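Uncharacterized protein (PDB 2QKP) is of unknown function, but this C-terminal piece of a hemerythrin-like protein has a PAS-type fold and so probably serves in sensing or signalling. Local coordinates at residues Tyr107-Ala112 with Leu124-Asp129; Pro29-Phe34 with Glu52-Arg57. One frame throughout, in Å; residues are numbered along the deposited sequence.

Contact 1. Residues Tyr107-Ala112 with Leu124-Asp129; sequences YVTYAA and LEYVQD
Y107 through A111 run antiparallel to L124 through Q128, their axes approaching to 4.7 Å, and both backbone N-H groups and both carbonyls of the pairs Y107-Q128, T109-Y126 and A111-L124 bond across the gap. This is the beta hairpin formed by the last two strands of the PAS-type sheet. On the face carrying T109 and Y126, the two side chains lie side by side. Y126 has CG wedged between its own backbone N and carbonyl carbon (chi1 50°), which brings the ring back against the opposite strand, where T109 CB sits over one face in a CH-pi contact, 3.7 Å from the centroid. T109 CG2 reaches on to Y126 OH at 3.4 Å. T109 OG1 donates to a water 2.9 Å away, which in turn donates to Y107 O and Y126 O and so ties three residues together; N94 ND2 adds a weak bond to OG1. Farther along, the Y107 ring meets F133 of the second subunit edge-to-face, and Q128 NE2 bonds Q128 OE1 of that subunit. The other face holds V108, Y110, E125 and V127. Here the extended E125 chain runs alongside Y110, its CG over the ring 4.2 Å from the centroid and its carboxylate turned 33° from the ring plane. A second water donates to E125 OE2 at 2.7 Å.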
loop_
_atom_site.group_PDB
_atom_site.type_symbol
_atom_site.label_atom_id
_atom_site.label_comp_id
_atom_site.label_asym_id
_atom_site.label_seq_id
_atom_site.Cartn_x
_atom_site.Cartn_y
_atom_site.Cartn_z
ATOM N N TYR A 107 -8.024 -11.629 -1.782
ATOM C CA TYR A 107 -6.856 -11.904 -2.615
ATOM C C TYR A 107 -5.614 -11.614 -1.778
ATOM O O TYR A 107 -5.470 -10.505 -1.242
ATOM C CB TYR A 107 -6.872 -10.947 -3.815
ATOM C CG TYR A 107 -5.787 -11.216 -4.837
ATOM C CD1 TYR A 107 -5.964 -12.185 -5.821
ATOM C CD2 TYR A 107 -4.602 -10.476 -4.854
ATOM C CE1 TYR A 107 -4.984 -12.430 -6.781
ATOM C CE2 TYR A 107 -3.599 -10.732 -5.807
ATOM C CZ TYR A 107 -3.812 -11.696 -6.777
ATOM O OH TYR A 107 -2.855 -11.935 -7.756
ATOM N N VAL A 108 -4.734 -12.614 -1.659
ATOM C CA VAL A 108 -3.607 -12.573 -0.730
ATOM C C VAL A 108 -2.338 -12.569 -1.544
ATOM O O VAL A 108 -2.195 -13.340 -2.491
ATOM C CB VAL A 108 -3.596 -13.826 0.203
ATOM C CG1 VAL A 108 -2.456 -13.753 1.188
ATOM C CG2 VAL A 108 -4.902 -13.960 0.957
ATOM N N THR A 109 -1.412 -11.693 -1.182
ATOM C CA THR A 109 -0.096 -11.750 -1.818
ATOM C C THR A 109 0.997 -11.806 -0.771
ATOM O O THR A 109 0.980 -11.040 0.189
ATOM C CB THR A 109 0.166 -10.495 -2.667
ATOM O OG1 THR A 109 -0.854 -10.357 -3.650
ATOM C CG2 THR A 109 1.544 -10.560 -3.329
ATOM N N TYR A 110 1.947 -12.720 -0.971
ATOM C CA TYR A 110 3.202 -12.730 -0.227
ATOM C C TYR A 110 4.279 -12.314 -1.186
ATOM O O TYR A 110 4.444 -12.950 -2.252
ATOM C CB TYR A 110 3.540 -14.149 0.225
ATOM C CG TYR A 110 2.618 -14.705 1.261
ATOM C CD1 TYR A 110 2.926 -14.560 2.616
ATOM C CD2 TYR A 110 1.473 -15.400 0.900
ATOM C CE1 TYR A 110 2.090 -15.084 3.616
ATOM C CE2 TYR A 110 0.606 -15.939 1.908
ATOM C CZ TYR A 110 0.941 -15.764 3.255
ATOM O OH TYR A 110 0.169 -16.279 4.302
ATOM N N ALA A 111 5.022 -11.259 -0.840
ATOM C CA ALA A 111 6.012 -10.708 -1.731
ATOM C C ALA A 111 7.383 -10.642 -1.104
ATOM O O ALA A 111 7.494 -10.330 0.070
ATOM C CB ALA A 111 5.565 -9.293 -2.180
ATOM N N ALA A 112 8.433 -10.906 -1.889
ATOM C CA ALA A 112 9.807 -10.743 -1.407
ATOM C C ALA A 112 10.100 -9.261 -1.381
ATOM O O ALA A 112 9.804 -8.549 -2.366
ATOM C CB ALA A 112 10.814 -11.434 -2.370
ATOM N N LEU A 124 6.712 -9.362 2.649
ATOM C CA LEU A 124 5.577 -8.443 2.789
ATOM C C LEU A 124 4.309 -9.211 2.422
ATOM O O LEU A 124 4.224 -9.728 1.306
ATOM C CB LEU A 124 5.788 -7.245 1.842
ATOM C CG LEU A 124 4.611 -6.303 1.583
ATOM C CD1 LEU A 124 4.184 -5.650 2.892
ATOM C CD2 LEU A 124 4.991 -5.273 0.559
ATOM N N GLU A 125 3.334 -9.283 3.334
ATOM C CA GLU A 125 2.037 -9.890 3.021
ATOM C C GLU A 125 0.981 -8.793 2.964
ATOM O O GLU A 125 0.928 -7.936 3.857
ATOM C CB GLU A 125 1.656 -10.939 4.075
ATOM C CG GLU A 125 0.287 -11.603 3.811
ATOM C CD GLU A 125 -0.088 -12.674 4.830
ATOM O OE1 GLU A 125 0.698 -12.929 5.773
ATOM O OE2 GLU A 125 -1.171 -13.266 4.660
ATOM N N TYR A 126 0.181 -8.781 1.903
ATOM C CA TYR A 126 -0.921 -7.837 1.830
ATOM C C TYR A 126 -2.181 -8.518 1.316
ATOM O O TYR A 126 -2.148 -9.371 0.377
ATOM C CB TYR A 126 -0.547 -6.577 1.024
ATOM C CG TYR A 126 0.078 -6.784 -0.347
ATOM C CD1 TYR A 126 -0.716 -6.760 -1.499
ATOM C CD2 TYR A 126 1.458 -6.966 -0.497
ATOM C CE1 TYR A 126 -0.153 -6.905 -2.752
ATOM C CE2 TYR A 126 2.039 -7.116 -1.748
ATOM C CZ TYR A 126 1.211 -7.075 -2.873
ATOM O OH TYR A 126 1.750 -7.245 -4.123
ATOM N N VAL A 127 -3.280 -8.181 1.979
ATOM C CA VAL A 127 -4.554 -8.834 1.747
ATOM C C VAL A 127 -5.551 -7.769 1.280
ATOM O O VAL A 127 -5.676 -6.709 1.904
ATOM C CB VAL A 127 -5.080 -9.492 3.048
ATOM C CG1 VAL A 127 -6.380 -10.143 2.796
ATOM C CG2 VAL A 127 -4.062 -10.498 3.645
ATOM N N GLN A 128 -6.280 -8.079 0.207
ATOM C CA GLN A 128 -7.249 -7.124 -0.334
ATOM C C GLN A 128 -8.599 -7.784 -0.566
ATOM O O GLN A 128 -8.681 -8.952 -0.933
ATOM C CB GLN A 128 -6.743 -6.571 -1.652
ATOM C CG GLN A 128 -7.539 -5.318 -2.179
ATOM C CD GLN A 128 -6.872 -4.721 -3.407
ATOM O OE1 GLN A 128 -5.933 -5.306 -3.968
ATOM N NE2 GLN A 128 -7.353 -3.567 -3.838
ATOM N N ASP A 129 -9.667 -7.016 -0.371
ATOM C CA ASP A 129 -10.973 -7.501 -0.788
ATOM C C ASP A 129 -11.174 -7.059 -2.249
ATOM O O ASP A 129 -11.142 -5.860 -2.589
ATOM C CB ASP A 129 -12.071 -6.967 0.136
ATOM C CG ASP A 129 -13.469 -7.273 -0.379
ATOM O OD1 ASP A 129 -13.671 -8.329 -1.033
ATOM O OD2 ASP A 129 -14.362 -6.415 -0.137
HETATM O O HOH W 1 -3.055 -9.009 -2.228
HETATM O O HOH W 2 0.022 -8.302 -6.142
HETATM O O HOH W 3 -1.058 -15.403 6.290
#

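Contact 2. Residues Pro29-Phe34 with Glu52-Arg57; sequences PLEITF and EMVFKR
E31 reaches from the first strand of the PAS sheet into the loop at M53-F55, and its carboxylate receives two consecutive backbone N-H groups. From CB, which points toward the loop, the chain passes through CG, set anti to the carbonyl carbon (chi1 -68°), and stays extended to CD; along this side chain V48 packs against it. CD arrives 3.4 Å from V54 N, placing both oxygens at the loop backbone. OE2 takes the shorter bond, 2.8 Å from V54 N, using its syn lone pair, with the N-H aimed almost straight at it. The same oxygen lies against M53 CA and is 3.3 Å from V54 CG2, so methyl and alpha carbon shield it. OE1 accepts a second bond from F55 N, weak at 3.4 Å although nearly linear at 176°. A water lies between OE1 and F55 O, 2.9 Å from the latter. The strong bond from V54 N, helped by the weak one from F55 N, probably limits the rotation of the carboxylate and ties the loop to the strand. K56 NZ stands too far off to pair with E31, but its charge may favour the ionised acid; it donates instead to M53 O at 2.7 Å and to A51 O, closing a link within the loop. Two residues along the strand, T33 CG2 abuts R57 NE at 3.4 Å, the two side chains crossing at about a right angle, while F55 CB lies over one face of the guanidinium. The loop follows strand 41-44 and precedes helix 72-86; it packs over strand 31-36, with V54 on V106 and F55 on V108 reaching strand 104-114, and M53 and R57 resting on Y44 of strand 41-44.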
loop_
_atom_site.group_PDB
_atom_site.type_symbol
_atom_site.label_atom_id
_atom_site.label_comp_id
_atom_site.label_asym_id
_atom_site.label_seq_id
_atom_site.Cartn_x
_atom_site.Cartn_y
_atom_site.Cartn_z
ATOM N N PRO A 29 -6.021 0.283 1.191
ATOM C CA PRO A 29 -7.121 -0.668 1.334
ATOM C C PRO A 29 -6.608 -2.120 1.468
ATOM O O PRO A 29 -7.119 -3.041 0.796
ATOM C CB PRO A 29 -7.881 -0.479 0.011
ATOM C CG PRO A 29 -6.828 -0.223 -0.962
ATOM C CD PRO A 29 -5.744 0.557 -0.227
ATOM N N LEU A 30 -5.621 -2.317 2.341
ATOM C CA LEU A 30 -4.911 -3.594 2.437
ATOM C C LEU A 30 -4.612 -3.874 3.895
ATOM O O LEU A 30 -4.325 -2.942 4.637
ATOM C CB LEU A 30 -3.566 -3.522 1.708
ATOM C CG LEU A 30 -3.582 -3.140 0.225
ATOM C CD1 LEU A 30 -2.194 -2.737 -0.314
ATOM C CD2 LEU A 30 -4.148 -4.303 -0.589
ATOM N N GLU A 31 -4.676 -5.142 4.293
ATOM C CA GLU A 31 -4.159 -5.576 5.591
ATOM C C GLU A 31 -2.724 -5.977 5.277
ATOM O O GLU A 31 -2.502 -6.876 4.462
ATOM C CB GLU A 31 -4.927 -6.803 6.133
ATOM C CG GLU A 31 -6.368 -6.535 6.515
ATOM C CD GLU A 31 -7.108 -7.802 6.946
ATOM O OE1 GLU A 31 -6.466 -8.851 7.283
ATOM O OE2 GLU A 31 -8.334 -7.734 6.973
ATOM N N ILE A 32 -1.762 -5.306 5.915
ATOM C CA ILE A 32 -0.337 -5.485 5.578
ATOM C C ILE A 32 0.346 -6.094 6.783
ATOM O O ILE A 32 0.071 -5.699 7.927
ATOM C CB ILE A 32 0.283 -4.121 5.245
ATOM C CG1 ILE A 32 -0.444 -3.552 4.005
ATOM C CG2 ILE A 32 1.855 -4.162 5.022
ATOM C CD1 ILE A 32 -0.036 -2.127 3.643
ATOM N N THR A 33 1.229 -7.057 6.542
ATOM C CA THR A 33 2.099 -7.550 7.625
ATOM C C THR A 33 3.506 -7.642 7.068
ATOM O O THR A 33 3.683 -7.841 5.865
ATOM C CB THR A 33 1.689 -8.939 8.229
ATOM O OG1 THR A 33 2.085 -9.989 7.340
ATOM C CG2 THR A 33 0.181 -9.031 8.526
ATOM N N PHE A 34 4.506 -7.487 7.926
ATOM C CA PHE A 34 5.878 -7.588 7.460
ATOM C C PHE A 34 6.659 -8.464 8.420
ATOM O O PHE A 34 6.609 -8.262 9.620
ATOM C CB PHE A 34 6.511 -6.200 7.389
ATOM C CG PHE A 34 7.956 -6.221 7.074
ATOM C CD1 PHE A 34 8.402 -6.621 5.799
ATOM C CD2 PHE A 34 8.889 -5.833 8.030
ATOM C CE1 PHE A 34 9.769 -6.614 5.478
ATOM C CE2 PHE A 34 10.269 -5.847 7.729
ATOM C CZ PHE A 34 10.707 -6.241 6.457
ATOM N N GLU A 52 -12.406 -7.242 12.790
ATOM C CA GLU A 52 -12.887 -7.389 11.404
ATOM C C GLU A 52 -11.810 -7.785 10.368
ATOM O O GLU A 52 -12.044 -7.749 9.158
ATOM C CB GLU A 52 -13.554 -6.102 10.965
ATOM C CG GLU A 52 -14.657 -5.622 11.886
ATOM C CD GLU A 52 -15.074 -4.204 11.572
ATOM O OE1 GLU A 52 -14.794 -3.736 10.431
ATOM O OE2 GLU A 52 -15.691 -3.565 12.456
ATOM N N MET A 53 -10.638 -8.173 10.858
ATOM C CA MET A 53 -9.522 -8.575 10.004
ATOM C C MET A 53 -9.748 -9.939 9.350
ATOM O O MET A 53 -10.333 -10.864 9.952
ATOM C CB MET A 53 -8.238 -8.607 10.828
ATOM C CG MET A 53 -7.703 -7.227 11.262
ATOM S SD MET A 53 -6.344 -7.393 12.462
ATOM C CE MET A 53 -4.988 -7.673 11.281
ATOM N N VAL A 54 -9.291 -10.073 8.110
ATOM C CA VAL A 54 -9.368 -11.348 7.394
ATOM C C VAL A 54 -8.487 -12.355 8.138
ATOM O O VAL A 54 -8.932 -13.460 8.486
ATOM C CB VAL A 54 -8.896 -11.204 5.909
ATOM C CG1 VAL A 54 -8.927 -12.537 5.184
ATOM C CG2 VAL A 54 -9.736 -10.143 5.162
ATOM N N PHE A 55 -7.247 -11.943 8.406
ATOM C CA PHE A 55 -6.267 -12.764 9.110
ATOM C C PHE A 55 -5.939 -12.035 10.390
ATOM O O PHE A 55 -5.158 -11.084 10.392
ATOM C CB PHE A 55 -4.983 -12.966 8.288
ATOM C CG PHE A 55 -5.180 -13.770 7.028
ATOM C CD1 PHE A 55 -6.003 -14.894 7.016
ATOM C CD2 PHE A 55 -4.508 -13.423 5.863
ATOM C CE1 PHE A 55 -6.180 -15.644 5.844
ATOM C CE2 PHE A 55 -4.667 -14.172 4.697
ATOM C CZ PHE A 55 -5.507 -15.278 4.684
ATOM N N LYS A 56 -6.556 -12.480 11.474
ATOM C CA LYS A 56 -6.407 -11.807 12.745
ATOM C C LYS A 56 -4.944 -11.748 13.156
ATOM O O LYS A 56 -4.235 -12.754 13.091
ATOM C CB LYS A 56 -7.200 -12.525 13.820
ATOM C CG LYS A 56 -8.222 -11.647 14.464
ATOM C CD LYS A 56 -9.525 -11.821 13.726
ATOM C CE LYS A 56 -10.278 -10.516 13.622
ATOM N NZ LYS A 56 -11.257 -10.579 12.509
ATOM N N ARG A 57 -4.502 -10.556 13.540
ATOM C CA ARG A 57 -3.200 -10.383 14.165
ATOM C C ARG A 57 -3.470 -9.665 15.475
ATOM O O ARG A 57 -4.443 -8.911 15.582
ATOM C CB ARG A 57 -2.263 -9.530 13.299
ATOM C CG ARG A 57 -2.191 -9.923 11.825
ATOM C CD ARG A 57 -1.474 -11.236 11.607
ATOM N NE ARG A 57 -1.419 -11.551 10.177
ATOM C CZ ARG A 57 -1.441 -12.777 9.654
ATOM N NH1 ARG A 57 -1.527 -13.855 10.423
ATOM N NH2 ARG A 57 -1.374 -12.921 8.337
HETATM O O HOH W 4 -3.519 -9.647 8.451
#

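Overall arrangement
Contact 2 closes before contact 1 opens along the chain, yet their centres lie only about 9 Å apart, because strand 31-36 pairs directly with strand 120-129 in the five-stranded antiparallel sheet of order 2-1-5-4-3 characteristic of PAS domains. Contact 1 is thus the hairpin of the fourth and fifth strands, while contact 2 joins the first strand, 31-36, second from the edge of the sheet, to the loop before helix 72-86. Probable backbone bonds from T33 N to E125 O and from V127 N to E31 O stitch the two together, and F55 packs near the E125 carboxylate. Both contacts also touch the second subunit, so the sheet contributes to the dimer interface.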